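Long-range contacts in trans-4-hydroxy-L-proline dehydratase (Clostridioides difficile 70-100-2010, PDB 6VXC), which dehydrates trans-4-hydroxy-L-proline to (S)-1-pyrroline-5-carboxylate by glycyl radical chemistry, a step in the anaerobic breakdown of hydroxyproline: residues 64-69 and 220-225; 70-75 and 228-233; 77-82 and 235-240; 288-293 and 542-547. One frame throughout, in Å; residues are numbered along the deposited sequence.

Contact 1: 64-69 and 220-225; sequences IPVLRA and DLEAMA
Ala223 meets Pro65, Val66 and Ala69 at once, and this one methyl group shows how small residues let two helices lie close together. The segments 64-69 and 220-225 run nearly parallel, their axes 8.0 Å apart at an angle of 6°, and CA of Val66 comes within 4.5 Å of CA of Ala223. Against the first turn of its partner, Ala223 CB rests on backbone as much as on side chain: it lies 3.2 Å from Pro65 O and 3.8 Å from Pro65 CB. One turn further on the roles are exchanged, with Ala69 CB set 3.3 Å from Ala223 O. The ring of Pro65 adds a second touch, its CG 3.6 Å from Asp220 OD1, while the other carboxylate oxygen of Asp220 is held by Asp557 N and by a salt bridge to Arg560. On the more open flank Val66 turns CG2, the methyl anti to its carbonyl carbon, to the Ala223 backbone and the side chain of Glu222. The pair joins the start of helix 64-78 to the long helix 214-248; helix 46-58 packs on Leu67, helix 192-205 on Met224, and Pro542 of helix 542-546 touches both Ala69 and Ala223.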
loop_
_atom_site.group_PDB
_atom_site.type_symbol
_atom_site.label_atom_id
_atom_site.label_comp_id
_atom_site.label_asym_id
_atom_site.label_seq_id
_atom_site.Cartn_x
_atom_site.Cartn_y
_atom_site.Cartn_z
ATOM N N ILE A 64 11.948 -8.998 24.595
ATOM C CA ILE A 64 11.105 -9.285 23.425
ATOM C C ILE A 64 11.851 -9.112 22.110
ATOM O O ILE A 64 11.671 -9.945 21.216
ATOM C CB ILE A 64 9.807 -8.471 23.490
ATOM C CG1 ILE A 64 8.966 -8.967 24.676
ATOM C CG2 ILE A 64 9.026 -8.653 22.200
ATOM C CD1 ILE A 64 7.747 -8.136 24.959
ATOM N N PRO A 65 12.681 -8.094 21.911
ATOM C CA PRO A 65 13.418 -8.036 20.636
ATOM C C PRO A 65 14.244 -9.284 20.372
ATOM O O PRO A 65 14.236 -9.804 19.248
ATOM C CB PRO A 65 14.280 -6.771 20.770
ATOM C CG PRO A 65 14.049 -6.250 22.149
ATOM C CD PRO A 65 12.822 -6.867 22.702
ATOM N N VAL A 66 14.941 -9.801 21.383
ATOM C CA VAL A 66 15.703 -11.029 21.195
ATOM C C VAL A 66 14.769 -12.208 20.936
ATOM O O VAL A 66 15.072 -13.087 20.123
ATOM C CB VAL A 66 16.624 -11.275 22.402
ATOM C CG1 VAL A 66 17.250 -12.658 22.321
ATOM C CG2 VAL A 66 17.719 -10.208 22.460
ATOM N N LEU A 67 13.624 -12.249 21.620
ATOM C CA LEU A 67 12.650 -13.309 21.368
ATOM C C LEU A 67 12.202 -13.327 19.908
ATOM O O LEU A 67 12.113 -14.391 19.290
ATOM C CB LEU A 67 11.445 -13.153 22.299
ATOM C CG LEU A 67 10.242 -14.071 22.068
ATOM C CD1 LEU A 67 10.635 -15.510 22.163
ATOM C CD2 LEU A 67 9.205 -13.769 23.112
ATOM N N ARG A 68 11.888 -12.161 19.348
ATOM C CA ARG A 68 11.501 -12.109 17.941
ATOM C C ARG A 68 12.637 -12.587 17.039
ATOM O O ARG A 68 12.421 -13.373 16.112
ATOM C CB ARG A 68 11.097 -10.684 17.564
ATOM C CG ARG A 68 9.916 -10.123 18.346
ATOM C CD ARG A 68 8.643 -10.906 18.082
ATOM N NE ARG A 68 8.342 -10.973 16.657
ATOM C CZ ARG A 68 7.437 -11.780 16.120
ATOM N NH1 ARG A 68 7.252 -11.775 14.816
ATOM N NH2 ARG A 68 6.728 -12.604 16.889
ATOM N N ALA A 69 13.862 -12.130 17.302
ATOM C CA ALA A 69 14.995 -12.527 16.468
ATOM C C ALA A 69 15.266 -14.028 16.567
ATOM O O ALA A 69 15.485 -14.702 15.552
ATOM C CB ALA A 69 16.233 -11.725 16.864
ATOM N N ASP A 220 18.132 -4.242 21.634
ATOM C CA ASP A 220 17.818 -4.108 20.207
ATOM C C ASP A 220 18.992 -4.540 19.323
ATOM O O ASP A 220 18.790 -5.214 18.317
ATOM C CB ASP A 220 17.440 -2.660 19.871
ATOM C CG ASP A 220 15.985 -2.313 20.210
ATOM O OD1 ASP A 220 15.176 -3.231 20.468
ATOM O OD2 ASP A 220 15.661 -1.101 20.203
ATOM N N LEU A 221 20.220 -4.155 19.679
ATOM C CA LEU A 221 21.389 -4.516 18.875
ATOM C C LEU A 221 21.653 -6.022 18.926
ATOM O O LEU A 221 21.986 -6.634 17.906
ATOM C CB LEU A 221 22.609 -3.730 19.365
ATOM C CG LEU A 221 22.568 -2.239 19.022
ATOM C CD1 LEU A 221 23.477 -1.440 19.915
ATOM C CD2 LEU A 221 22.947 -1.999 17.556
ATOM N N GLU A 222 21.510 -6.636 20.103
ATOM C CA GLU A 222 21.642 -8.091 20.185
ATOM C C GLU A 222 20.633 -8.788 19.280
ATOM O O GLU A 222 20.956 -9.788 18.633
ATOM C CB GLU A 222 21.470 -8.588 21.627
ATOM C CG GLU A 222 22.627 -8.319 22.539
ATOM C CD GLU A 222 22.438 -8.901 23.950
ATOM O OE1 GLU A 222 23.464 -9.072 24.640
ATOM O OE2 GLU A 222 21.292 -9.203 24.358
ATOM N N ALA A 223 19.394 -8.297 19.248
ATOM C CA ALA A 223 18.406 -8.892 18.361
ATOM C C ALA A 223 18.805 -8.729 16.895
ATOM O O ALA A 223 18.640 -9.651 16.092
ATOM C CB ALA A 223 17.030 -8.280 18.622
ATOM N N MET A 224 19.318 -7.554 16.527
ATOM C CA MET A 224 19.734 -7.337 15.145
ATOM C C MET A 224 20.825 -8.313 14.738
ATOM O O MET A 224 20.832 -8.808 13.603
ATOM C CB MET A 224 20.190 -5.891 14.942
ATOM C CG MET A 224 19.064 -4.876 14.998
ATOM S SD MET A 224 19.686 -3.204 14.777
ATOM C CE MET A 224 18.824 -2.358 16.071
ATOM N N ALA A 225 21.765 -8.592 15.650
ATOM C CA ALA A 225 22.844 -9.536 15.359
ATOM C C ALA A 225 22.307 -10.938 15.102
ATOM O O ALA A 225 22.783 -11.646 14.203
ATOM C CB ALA A 225 23.854 -9.545 16.511
#

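Contact 2: 70-75 and 228-233; sequences LSFKHY and CDAMVI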
loop_
_atom_site.group_PDB
_atom_site.type_symbol
_atom_site.label_atom_id
_atom_site.label_comp_id
_atom_site.label_asym_id
_atom_site.label_seq_id
_atom_site.Cartn_x
_atom_site.Cartn_y
_atom_site.Cartn_z
ATOM N N LEU A 70 15.258 -14.569 17.793
ATOM C CA LEU A 70 15.444 -16.007 17.974
ATOM C C LEU A 70 14.315 -16.797 17.321
ATOM O O LEU A 70 14.541 -17.883 16.781
ATOM C CB LEU A 70 15.547 -16.347 19.463
ATOM C CG LEU A 70 16.825 -15.929 20.189
ATOM C CD1 LEU A 70 16.710 -16.146 21.712
ATOM C CD2 LEU A 70 18.025 -16.662 19.609
ATOM N N SER A 71 13.088 -16.275 17.368
ATOM C CA SER A 71 11.985 -16.975 16.717
ATOM C C SER A 71 12.139 -16.956 15.200
ATOM O O SER A 71 11.894 -17.968 14.535
ATOM C CB SER A 71 10.650 -16.349 17.124
ATOM O OG SER A 71 10.453 -16.472 18.518
ATOM N N PHE A 72 12.526 -15.811 14.635
ATOM C CA PHE A 72 12.786 -15.745 13.202
ATOM C C PHE A 72 13.894 -16.710 12.804
ATOM O O PHE A 72 13.775 -17.442 11.814
ATOM C CB PHE A 72 13.155 -14.319 12.801
ATOM C CG PHE A 72 13.475 -14.162 11.326
ATOM C CD1 PHE A 72 12.469 -14.275 10.374
ATOM C CD2 PHE A 72 14.762 -13.866 10.907
ATOM C CE1 PHE A 72 12.740 -14.121 9.016
ATOM C CE2 PHE A 72 15.046 -13.704 9.548
ATOM C CZ PHE A 72 14.032 -13.840 8.604
ATOM N N LYS A 73 14.987 -16.721 13.570
ATOM C CA LYS A 73 16.092 -17.620 13.259
ATOM C C LYS A 73 15.656 -19.075 13.325
ATOM O O LYS A 73 16.028 -19.883 12.467
ATOM C CB LYS A 73 17.266 -17.374 14.201
ATOM C CG LYS A 73 18.495 -18.212 13.855
ATOM C CD LYS A 73 19.641 -17.891 14.782
ATOM C CE LYS A 73 20.826 -18.806 14.574
ATOM N NZ LYS A 73 21.652 -18.811 15.802
ATOM N N HIS A 74 14.899 -19.435 14.352
ATOM C CA HIS A 74 14.385 -20.792 14.432
ATOM C C HIS A 74 13.538 -21.122 13.215
ATOM O O HIS A 74 13.642 -22.215 12.653
ATOM C CB HIS A 74 13.579 -20.969 15.715
ATOM C CG HIS A 74 13.095 -22.364 15.923
ATOM N ND1 HIS A 74 13.931 -23.391 16.306
ATOM C CD2 HIS A 74 11.870 -22.914 15.773
ATOM C CE1 HIS A 74 13.238 -24.510 16.389
ATOM N NE2 HIS A 74 11.984 -24.248 16.073
ATOM N N TYR A 75 12.684 -20.186 12.802
ATOM C CA TYR A 75 11.869 -20.395 11.615
ATOM C C TYR A 75 12.746 -20.579 10.379
ATOM O O TYR A 75 12.522 -21.492 9.580
ATOM C CB TYR A 75 10.886 -19.228 11.459
ATOM C CG TYR A 75 10.289 -19.071 10.082
ATOM C CD1 TYR A 75 9.346 -19.964 9.606
ATOM C CD2 TYR A 75 10.652 -18.007 9.270
ATOM C CE1 TYR A 75 8.802 -19.818 8.353
ATOM C CE2 TYR A 75 10.105 -17.850 8.008
ATOM C CZ TYR A 75 9.182 -18.755 7.561
ATOM O OH TYR A 75 8.629 -18.619 6.316
ATOM N N CYS A 228 20.869 -11.061 11.654
ATOM C CA CYS A 228 21.918 -11.223 10.643
ATOM C C CYS A 228 22.304 -12.687 10.481
ATOM O O CYS A 228 22.438 -13.185 9.355
ATOM C CB CYS A 228 23.159 -10.402 11.005
ATOM S SG CYS A 228 22.997 -8.601 10.926
ATOM N N ASP A 229 22.524 -13.384 11.603
ATOM C CA ASP A 229 22.834 -14.810 11.541
ATOM C C ASP A 229 21.749 -15.581 10.807
ATOM O O ASP A 229 22.038 -16.545 10.093
ATOM C CB ASP A 229 23.004 -15.396 12.949
ATOM C CG ASP A 229 24.235 -14.888 13.662
ATOM O OD1 ASP A 229 25.215 -14.524 12.983
ATOM O OD2 ASP A 229 24.219 -14.876 14.913
ATOM N N ALA A 230 20.486 -15.215 11.025
ATOM C CA ALA A 230 19.407 -15.903 10.334
ATOM C C ALA A 230 19.523 -15.724 8.820
ATOM O O ALA A 230 19.313 -16.674 8.057
ATOM C CB ALA A 230 18.057 -15.412 10.852
ATOM N N MET A 231 19.848 -14.518 8.360
ATOM C CA MET A 231 19.971 -14.327 6.916
ATOM C C MET A 231 21.130 -15.145 6.355
ATOM O O MET A 231 21.019 -15.731 5.273
ATOM C CB MET A 231 20.132 -12.838 6.579
ATOM C CG MET A 231 18.893 -11.996 6.913
ATOM S SD MET A 231 17.402 -12.547 6.078
ATOM C CE MET A 231 17.767 -12.153 4.381
ATOM N N VAL A 232 22.235 -15.235 7.097
ATOM C CA VAL A 232 23.354 -16.067 6.660
ATOM C C VAL A 232 22.911 -17.514 6.494
ATOM O O VAL A 232 23.247 -18.174 5.504
ATOM C CB VAL A 232 24.534 -15.923 7.639
ATOM C CG1 VAL A 232 25.632 -16.939 7.316
ATOM C CG2 VAL A 232 25.092 -14.516 7.569
ATOM N N ILE A 233 22.125 -18.015 7.441
ATOM C CA ILE A 233 21.624 -19.384 7.366
ATOM C C ILE A 233 20.685 -19.556 6.177
ATOM O O ILE A 233 20.662 -20.616 5.538
ATOM C CB ILE A 233 20.950 -19.754 8.694
ATOM C CG1 ILE A 233 22.014 -19.937 9.785
ATOM C CG2 ILE A 233 20.058 -20.972 8.530
ATOM C CD1 ILE A 233 21.441 -19.868 11.170
HETATM O O HOH W 1 22.477 -16.065 16.518
#
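Segments 70-75 and 228-233 continue a parallel pairing of two helices, 64-78 and 214-248, in a helical outer part of the pyruvate formate lyase-like fold of this glycyl radical enzyme. Their axes approach to 8.9 Å and are inclined by only 7°, and the backbones are nearest where CA of Lys73 stands 4.7 Å from CA of Ala230. A small residue allows this approach: the methyl of Ala230 fits between Phe72 and Lys73, 3.6 Å from Phe72 CD2 and 3.8 Å from Lys73 CA. The Phe72 ring, with CG anti to the backbone N (chi1 179°), extends along the buried flank, where Met231 SD lies at its edge, near the ring plane and 4.4 Å from CE2. Leu543 of helix 542-546 packs against both of these side chains and ties the flank to the interior.

Lys73 takes the opposite, more open flank. Its chain is extended throughout, so that its methylene groups pass Ala230 and its CE meets Ile233 CD1 at 3.6 Å, the two side chains crossing at about a right angle. The amine of Lys73 and the carboxylate of Asp229 do not touch and are linked through solvent, Asp229 OD1 being engaged in a salt bridge with Lys196 of helix 192-205. The bridging water accepts from Lys73 NZ at 3.0 Å and donates to Asp229 OD2 at 2.7 Å.

Contact 3: 77-82 and 235-240; sequences ENRTLS and GKRYAE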
loop_
_atom_site.group_PDB
_atom_site.type_symbol
_atom_site.label_atom_id
_atom_site.label_comp_id
_atom_site.label_asym_id
_atom_site.label_seq_id
_atom_site.Cartn_x
_atom_site.Cartn_y
_atom_site.Cartn_z
ATOM N N GLU A 77 15.873 -21.573 10.224
ATOM C CA GLU A 77 16.645 -22.811 10.311
ATOM C C GLU A 77 15.824 -24.035 9.923
ATOM O O GLU A 77 16.372 -24.993 9.372
ATOM C CB GLU A 77 17.205 -22.979 11.726
ATOM C CG GLU A 77 18.476 -22.199 11.999
ATOM C CD GLU A 77 18.917 -22.251 13.468
ATOM O OE1 GLU A 77 18.093 -22.607 14.343
ATOM O OE2 GLU A 77 20.088 -21.922 13.745
ATOM N N ASN A 78 14.524 -24.040 10.202
ATOM C CA ASN A 78 13.751 -25.269 10.104
ATOM C C ASN A 78 12.645 -25.280 9.067
ATOM O O ASN A 78 12.073 -26.347 8.840
ATOM C CB ASN A 78 13.123 -25.603 11.458
ATOM C CG ASN A 78 14.157 -25.931 12.491
ATOM O OD1 ASN A 78 14.500 -25.093 13.323
ATOM N ND2 ASN A 78 14.674 -27.153 12.439
ATOM N N ARG A 79 12.328 -24.161 8.426
ATOM C CA ARG A 79 11.246 -24.188 7.445
ATOM C C ARG A 79 11.654 -24.999 6.228
ATOM O O ARG A 79 12.835 -25.119 5.905
ATOM C CB ARG A 79 10.858 -22.776 7.008
ATOM C CG ARG A 79 11.988 -21.950 6.389
ATOM C CD ARG A 79 11.437 -20.765 5.582
ATOM N NE ARG A 79 10.780 -21.247 4.368
ATOM C CZ ARG A 79 10.128 -20.491 3.489
ATOM N NH1 ARG A 79 9.596 -21.058 2.417
ATOM N NH2 ARG A 79 10.002 -19.186 3.678
ATOM N N THR A 80 10.658 -25.558 5.551
ATOM C CA THR A 80 10.906 -26.277 4.311
ATOM C C THR A 80 11.156 -25.271 3.192
ATOM O O THR A 80 10.483 -24.246 3.100
ATOM C CB THR A 80 9.723 -27.177 3.958
ATOM O OG1 THR A 80 8.587 -26.368 3.642
ATOM C CG2 THR A 80 9.357 -28.055 5.129
ATOM N N LEU A 81 12.161 -25.548 2.376
ATOM C CA LEU A 81 12.550 -24.708 1.254
ATOM C C LEU A 81 12.148 -25.380 -0.050
ATOM O O LEU A 81 12.052 -26.605 -0.124
ATOM C CB LEU A 81 14.054 -24.445 1.275
ATOM C CG LEU A 81 14.551 -23.275 2.124
ATOM C CD1 LEU A 81 13.660 -22.930 3.296
ATOM C CD2 LEU A 81 15.996 -23.489 2.538
ATOM N N SER A 82 11.877 -24.578 -1.073
ATOM C CA SER A 82 11.508 -25.126 -2.372
ATOM C C SER A 82 12.145 -24.308 -3.484
ATOM O O SER A 82 12.354 -23.100 -3.345
ATOM C CB SER A 82 9.993 -25.178 -2.558
ATOM O OG SER A 82 9.444 -23.882 -2.514
ATOM N N GLY A 235 20.853 -18.142 3.235
ATOM C CA GLY A 235 21.668 -18.374 2.058
ATOM C C GLY A 235 22.340 -19.730 2.100
ATOM O O GLY A 235 22.368 -20.454 1.103
ATOM N N LYS A 236 22.879 -20.098 3.268
ATOM C CA LYS A 236 23.551 -21.386 3.402
ATOM C C LYS A 236 22.617 -22.531 3.028
ATOM O O LYS A 236 23.003 -23.442 2.293
ATOM C CB LYS A 236 24.077 -21.557 4.830
ATOM C CG LYS A 236 24.709 -22.914 5.117
ATOM C CD LYS A 236 24.866 -23.152 6.624
ATOM C CE LYS A 236 23.642 -23.862 7.235
ATOM N NZ LYS A 236 23.649 -25.327 6.933
ATOM N N ARG A 237 21.373 -22.491 3.515
ATOM C CA ARG A 237 20.455 -23.606 3.303
ATOM C C ARG A 237 20.013 -23.692 1.848
ATOM O O ARG A 237 19.857 -24.792 1.307
ATOM C CB ARG A 237 19.239 -23.478 4.219
ATOM C CG ARG A 237 19.529 -23.685 5.715
ATOM C CD ARG A 237 18.220 -23.858 6.474
ATOM N NE ARG A 237 17.510 -25.041 6.009
ATOM C CZ ARG A 237 16.190 -25.158 5.967
ATOM N NH1 ARG A 237 15.421 -24.152 6.353
ATOM N NH2 ARG A 237 15.638 -26.278 5.531
ATOM N N TYR A 238 19.801 -22.548 1.196
ATOM C CA TYR A 238 19.410 -22.587 -0.205
ATOM C C TYR A 238 20.544 -23.091 -1.090
ATOM O O TYR A 238 20.297 -23.797 -2.069
ATOM C CB TYR A 238 18.924 -21.211 -0.666
ATOM C CG TYR A 238 17.425 -21.151 -0.752
ATOM C CD1 TYR A 238 16.743 -21.919 -1.678
ATOM C CD2 TYR A 238 16.693 -20.373 0.123
ATOM C CE1 TYR A 238 15.373 -21.889 -1.757
ATOM C CE2 TYR A 238 15.330 -20.333 0.056
ATOM C CZ TYR A 238 14.671 -21.092 -0.886
ATOM O OH TYR A 238 13.304 -21.050 -0.955
ATOM N N ALA A 239 21.789 -22.720 -0.789
ATOM C CA ALA A 239 22.897 -23.263 -1.573
ATOM C C ALA A 239 22.965 -24.782 -1.444
ATOM O O ALA A 239 23.110 -25.491 -2.450
ATOM C CB ALA A 239 24.215 -22.611 -1.164
ATOM N N GLU A 240 22.854 -25.294 -0.216
ATOM C CA GLU A 240 22.800 -26.740 -0.002
ATOM C C GLU A 240 21.640 -27.368 -0.759
ATOM O O GLU A 240 21.808 -28.386 -1.440
ATOM C CB GLU A 240 22.676 -27.052 1.492
ATOM C CG GLU A 240 23.970 -26.920 2.295
ATOM C CD GLU A 240 23.729 -26.918 3.810
ATOM O OE1 GLU A 240 22.639 -27.361 4.243
ATOM O OE2 GLU A 240 24.622 -26.460 4.562
HETATM O O HOH W 2 11.016 -22.138 -0.909
#
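Arg79 O is gripped by both terminal nitrogens of Arg237, an end-on fork that closes on a single carbonyl oxygen just past the end of helix 64-78. The shorter arm, from NH1, measures 2.8 Å with an N-H...O angle of 154° and lies on a lone pair in the carbonyl plane. The NH2 arm reaches the same Arg79 O at 3.1 Å, more bent at its hydrogen. Both bonds lie in the guanidinium plane, and NH1 also donates to Ile76 O, so a basic side chain binds backbone carbonyls where a helix stops and the chain turns away.

The faces of the guanidinium are occupied too. Glu77 O sits over one, offset toward the rim, and Leu81 CD2 over the centre of the other, a sandwich that should restrict rotation of the group. A bend at chi3 (62°) turns the Arg237 guanidinium toward Arg79 O. Leu81 serves two partners: besides covering Arg237, it places CG over the face of the Tyr238 ring, 3.9 Å from the centroid, as a CH-pi contact. Ser82 O approaches the edge of that ring, near its plane. A water that accepts from Ser82 N also lies against Tyr238 OH, at a separation too short for its exact value to be trusted.

Segment 77-82 thus leaves the end of helix 64-78 and runs past helix 214-248. Arg79 also touches Glu46 and Leu50 of helix 46-58 and bonds to Glu92 O, while Tyr238 packs on Cys265 of helix 252-267.

Contact 4: 288-293 and 542-547; sequences IGVTTE and PLMSTI
Glu293, at the end of helix 276-293, bonds through its carboxylate to the first turn of helix 542-546, a packing of helix against helix start within the pyruvate formate lyase-like part of this glycyl radical enzyme. The carboxylate accepts two backbone N-H groups where no preceding helical turn supplies acceptors: Leu543 N donates to OE2 at 2.8 Å and Met544 N to OE1 at 3.1 Å, both N-H...O angles being 155°. OE1 uses its syn lone pair; OE2 is met on the syn side too, 18° out of the carboxylate plane. An extended chain, with CG anti to the backbone N, carries the group across. The partial positive charge of the helix start would be expected to favour an ionised carboxylate in this buried setting.

Apolar contacts make up the second group. The segment axes, inclined at 144° in a roughly antiparallel sense, come no closer than 9.3 Å. Leu543 brings CD2 to 3.4 Å from Gly289 C, where the glycine has no side chain in the way. Val290 packs beside it and receives the end of Met544, whose chain bends at chi2 and chi3 to bring CE 3.6 Å from Val290 CB.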
loop_
_atom_site.group_PDB
_atom_site.type_symbol
_atom_site.label_atom_id
_atom_site.label_comp_id
_atom_site.label_asym_id
_atom_site.label_seq_id
_atom_site.Cartn_x
_atom_site.Cartn_y
_atom_site.Cartn_z
ATOM N N ILE A 288 11.789 -11.864 1.240
ATOM C CA ILE A 288 11.251 -13.030 1.935
ATOM C C ILE A 288 11.441 -12.875 3.437
ATOM O O ILE A 288 10.565 -13.225 4.232
ATOM C CB ILE A 288 11.919 -14.322 1.425
ATOM C CG1 ILE A 288 11.548 -14.564 -0.041
ATOM C CG2 ILE A 288 11.513 -15.525 2.280
ATOM C CD1 ILE A 288 10.074 -14.750 -0.237
ATOM N N GLY A 289 12.596 -12.371 3.842
ATOM C CA GLY A 289 12.892 -12.187 5.242
ATOM C C GLY A 289 11.952 -11.236 5.954
ATOM O O GLY A 289 11.338 -11.618 6.961
ATOM N N VAL A 290 11.826 -9.998 5.463
ATOM C CA VAL A 290 11.059 -9.010 6.230
ATOM C C VAL A 290 9.574 -9.318 6.190
ATOM O O VAL A 290 8.840 -8.985 7.130
ATOM C CB VAL A 290 11.358 -7.576 5.762
ATOM C CG1 VAL A 290 12.836 -7.238 6.016
ATOM C CG2 VAL A 290 10.956 -7.373 4.272
ATOM N N THR A 291 9.096 -9.965 5.131
ATOM C CA THR A 291 7.674 -10.280 5.074
ATOM C C THR A 291 7.328 -11.591 5.763
ATOM O O THR A 291 6.145 -11.906 5.888
ATOM C CB THR A 291 7.157 -10.296 3.620
ATOM O OG1 THR A 291 7.807 -11.328 2.878
ATOM C CG2 THR A 291 7.394 -8.941 2.953
ATOM N N THR A 292 8.311 -12.380 6.185
ATOM C CA THR A 292 8.012 -13.479 7.090
ATOM C C THR A 292 8.376 -13.174 8.536
ATOM O O THR A 292 7.863 -13.843 9.430
ATOM C CB THR A 292 8.688 -14.790 6.637
ATOM O OG1 THR A 292 10.097 -14.610 6.494
ATOM C CG2 THR A 292 8.068 -15.316 5.338
ATOM N N GLU A 293 9.234 -12.184 8.784
ATOM C CA GLU A 293 9.412 -11.652 10.132
ATOM C C GLU A 293 8.079 -11.166 10.709
ATOM O O GLU A 293 7.717 -11.508 11.839
ATOM C CB GLU A 293 10.448 -10.518 10.101
ATOM C CG GLU A 293 10.580 -9.729 11.397
ATOM C CD GLU A 293 11.761 -8.726 11.418
ATOM O OE1 GLU A 293 11.841 -7.832 10.541
ATOM O OE2 GLU A 293 12.607 -8.830 12.346
ATOM N N PRO A 542 13.760 -6.778 14.403
ATOM C CA PRO A 542 15.225 -6.657 14.286
ATOM C C PRO A 542 15.736 -6.845 12.869
ATOM O O PRO A 542 16.708 -6.180 12.493
ATOM C CB PRO A 542 15.768 -7.760 15.210
ATOM C CG PRO A 542 14.603 -8.291 15.955
ATOM C CD PRO A 542 13.342 -7.898 15.252
ATOM N N LEU A 543 15.132 -7.713 12.059
ATOM C CA LEU A 543 15.646 -7.849 10.697
ATOM C C LEU A 543 15.463 -6.546 9.925
ATOM O O LEU A 543 16.430 -5.985 9.406
ATOM C CB LEU A 543 14.987 -9.021 9.961
ATOM C CG LEU A 543 15.421 -9.183 8.492
ATOM C CD1 LEU A 543 16.941 -9.413 8.403
ATOM C CD2 LEU A 543 14.676 -10.335 7.779
ATOM N N MET A 544 14.247 -5.998 9.901
ATOM C CA MET A 544 14.060 -4.736 9.185
ATOM C C MET A 544 15.008 -3.656 9.704
ATOM O O MET A 544 15.542 -2.860 8.922
ATOM C CB MET A 544 12.606 -4.265 9.283
ATOM C CG MET A 544 12.331 -2.953 8.535
ATOM S SD MET A 544 12.345 -3.176 6.732
ATOM C CE MET A 544 10.828 -4.104 6.549
ATOM N N SER A 545 15.251 -3.628 11.019
ATOM C CA SER A 545 16.107 -2.593 11.582
ATOM C C SER A 545 17.519 -2.638 11.007
ATOM O O SER A 545 18.173 -1.597 10.911
ATOM C CB SER A 545 16.143 -2.709 13.107
ATOM O OG SER A 545 14.843 -2.568 13.657
ATOM N N THR A 546 18.019 -3.822 10.634
ATOM C CA THR A 546 19.400 -3.910 10.163
ATOM C C THR A 546 19.624 -3.155 8.860
ATOM O O THR A 546 20.762 -2.778 8.574
ATOM C CB THR A 546 19.833 -5.369 9.963
ATOM O OG1 THR A 546 19.042 -5.966 8.922
ATOM C CG2 THR A 546 19.710 -6.190 11.279
ATOM N N ILE A 547 18.579 -2.902 8.074
ATOM C CA ILE A 547 18.759 -2.319 6.753
ATOM C C ILE A 547 18.117 -0.939 6.621
ATOM O O ILE A 547 17.997 -0.433 5.516
ATOM C CB ILE A 547 18.232 -3.261 5.653
ATOM C CG1 ILE A 547 16.754 -3.549 5.893
ATOM C CG2 ILE A 547 19.092 -4.532 5.569
ATOM C CD1 ILE A 547 16.066 -4.257 4.745
#

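Overall arrangement
Contacts 1, 2 and 3 follow one another along the same helix pair, 64-78 and 214-248, their centres spaced by about 11 Å, so that contacts 1 and 3 lie about 22 Å apart. Close parallel packing in contacts 1 and 2 gives way in contact 3 to an arginine that reaches a chain already leaving its helix. Contact 4 lies deeper, its centre about 18 Å from the centre of the chain against 27 to 29 Å for the others. It touches all three; against contact 2, Tyr75 OH lies 3.5 Å from Thr292 CG2. All four lie away from the probable catalytic residues Cys454 and Glu456 and from Gly785, which carries the radical in the activated enzyme but not in this crystal structure.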